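Local atomic coordinates of chemotactic transducer PctC (Pseudomonas aeruginosa, PDB entry 5LTV), a protein that serves as a chemoreceptor for amino acids and related compounds, binding gamma-aminobutyric acid in the Cache-type ligand-binding domain described here. Residues 104-107 against 111-114. Sequence-based numbering, arbitrary orientation.
Sequences FTMR and AMPE
M106, which meets M112 across the contact, has its carbonyl O held from within its own strand: NH1 of R107 donates to it at 2.9 Å. The N-H points almost straight at the oxygen (165°). The donor sits above the carbonyl plane, while the oxygen lies nearly in the guanidinium plane. NE of R107 forms a salt bridge with OE2 of E83, so two guanidinium nitrogens have partners.

Across the segments the contact is apolar and centres on M112. Its CG lies 3.8 Å from CE2 of F104. SD of M112 is 5.0 Å from the centroid of the F104 ring, 54° off the ring normal, an oblique Met-aromatic contact. CE of M112 meets CE of M106 at 3.4 Å, tight for two methyl groups and to be read with caution. Bends at chi2 (-72°) and chi3 turn the M112 chain so that CG and SD lie by F104 while CE reaches M106.

Two tyrosines of the ligand pocket also meet the F104 ring, Y116 edge-to-face and Y95 at an inclined angle. T105 and R107 lean on helix 75-82. M106 touches the bound gamma-aminobutyric acid. The contact is nonpolar and probably places M112 in the second shell of the pocket.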
ATOM      1  N   PHE A 104      18.501   3.515  -9.603  1.00 27.49           N
ATOM      2  CA  PHE A 104      17.221   2.892  -9.336  1.00 23.88           C
ATOM      3  C   PHE A 104      17.301   1.457  -9.846  1.00 29.97           C
ATOM      4  O   PHE A 104      17.455   1.233 -11.057  1.00 26.28           O
ATOM      5  CB  PHE A 104      16.103   3.676 -10.023  1.00 25.30           C
ATOM      6  CG  PHE A 104      14.720   3.111  -9.778  1.00 26.00           C
ATOM      7  CD1 PHE A 104      14.127   3.222  -8.529  1.00 24.69           C
ATOM      8  CD2 PHE A 104      14.019   2.479 -10.803  1.00 26.09           C
ATOM      9  CE1 PHE A 104      12.859   2.713  -8.300  1.00 25.53           C
ATOM     10  CE2 PHE A 104      12.769   1.955 -10.589  1.00 24.65           C
ATOM     11  CZ  PHE A 104      12.179   2.073  -9.322  1.00 27.82           C
ATOM     12  N   THR A 105      17.212   0.485  -8.935  1.00 25.68           N
ATOM     13  CA  THR A 105      17.233  -0.931  -9.300  1.00 24.89           C
ATOM     14  C   THR A 105      15.883  -1.540  -8.958  1.00 26.15           C
ATOM     15  O   THR A 105      15.498  -1.584  -7.792  1.00 25.86           O
ATOM     16  CB  THR A 105      18.331  -1.695  -8.581  1.00 25.39           C
ATOM     17  OG1 THR A 105      19.549  -0.987  -8.720  1.00 26.86           O
ATOM     18  CG2 THR A 105      18.505  -3.082  -9.185  1.00 20.41           C
ATOM     19  N   MET A 106      15.179  -2.010  -9.969  1.00 24.90           N
ATOM     20  CA  MET A 106      13.845  -2.548  -9.844  1.00 21.96           C
ATOM     21  C   MET A 106      13.793  -3.963 -10.416  1.00 24.97           C
ATOM     22  O   MET A 106      14.320  -4.203 -11.509  1.00 26.25           O
ATOM     23  CB  MET A 106      12.878  -1.703 -10.610  1.00 22.17           C
ATOM     24  CG  MET A 106      11.497  -2.325 -10.689  1.00 23.18           C
ATOM     25  SD  MET A 106      10.208  -1.086 -11.229  1.00 29.49           S
ATOM     26  CE  MET A 106      10.389  -1.218 -12.957  1.00 28.77           C
ATOM     27  N   ARG A 107      13.131  -4.883  -9.688  1.00 22.20           N
ATOM     28  CA  ARG A 107      12.915  -6.255 -10.184  1.00 24.32           C
ATOM     29  C   ARG A 107      11.475  -6.640  -9.884  1.00 24.41           C
ATOM     30  O   ARG A 107      10.979  -6.259  -8.843  1.00 22.70           O
ATOM     31  CB  ARG A 107      13.922  -7.312  -9.607  1.00 20.93           C
ATOM     32  CG  ARG A 107      15.392  -6.972  -9.989  1.00 23.62           C
ATOM     33  CD  ARG A 107      15.709  -7.355 -11.480  1.00 21.39           C
ATOM     34  NE  ARG A 107      17.107  -7.185 -11.879  1.00 24.71           N
ATOM     35  CZ  ARG A 107      17.695  -5.997 -12.187  1.00 27.22           C
ATOM     36  NH1 ARG A 107      17.080  -4.800 -12.116  1.00 24.50           N
ATOM     37  NH2 ARG A 107      18.939  -6.028 -12.554  1.00 31.90           N
ATOM     38  N   ALA A 111      11.224  -0.473 -18.096  1.00 33.58           N
ATOM     39  CA  ALA A 111      11.791   0.862 -18.282  1.00 36.50           C
ATOM     40  C   ALA A 111      11.074   1.902 -17.429  1.00 34.07           C
ATOM     41  O   ALA A 111       9.895   1.764 -17.087  1.00 31.63           O
ATOM     42  CB  ALA A 111      11.719   1.268 -19.751  1.00 34.09           C
ATOM     43  N   MET A 112      11.792   2.967 -17.115  1.00 34.03           N
ATOM     44  CA  MET A 112      11.245   4.124 -16.423  1.00 32.53           C
ATOM     45  C   MET A 112      11.385   5.315 -17.350  1.00 32.40           C
ATOM     46  O   MET A 112      12.153   5.266 -18.318  1.00 34.34           O
ATOM     47  CB  MET A 112      11.990   4.399 -15.104  1.00 30.84           C
ATOM     48  CG  MET A 112      11.784   3.316 -14.047  1.00 33.44           C
ATOM     49  SD  MET A 112      10.141   3.294 -13.296  1.00 41.22           S
ATOM     50  CE  MET A 112       9.553   1.884 -14.105  1.00 35.78           C
ATOM     51  N   PRO A 113      10.672   6.401 -17.087  1.00 31.25           N
ATOM     52  CA  PRO A 113      10.774   7.564 -17.978  1.00 34.41           C
ATOM     53  C   PRO A 113      12.175   8.151 -18.008  1.00 39.23           C
ATOM     54  O   PRO A 113      12.960   8.013 -17.066  1.00 39.66           O
ATOM     55  CB  PRO A 113       9.777   8.553 -17.381  1.00 33.38           C
ATOM     56  CG  PRO A 113       8.803   7.692 -16.655  1.00 33.30           C
ATOM     57  CD  PRO A 113       9.616   6.572 -16.083  1.00 28.93           C
ATOM     58  N   GLU A 114      12.483   8.796 -19.126  1.00 44.96           N
ATOM     59  CA  GLU A 114      13.721   9.543 -19.255  1.00 52.58           C
ATOM     60  C   GLU A 114      13.845  10.529 -18.095  1.00 45.52           C
ATOM     61  O   GLU A 114      12.891  11.246 -17.765  1.00 44.78           O
ATOM     62  CB  GLU A 114      13.745  10.260 -20.617  1.00 65.76           C
ATOM     63  CG  GLU A 114      14.746  11.416 -20.753  1.00 82.42           C
ATOM     64  CD  GLU A 114      16.146  10.978 -21.038  1.00 94.04           C
ATOM     65  OE1 GLU A 114      16.921  10.733 -20.092  1.00101.29           O
ATOM     66  OE2 GLU A 114      16.518  10.914 -22.230  1.00 94.57           O
TER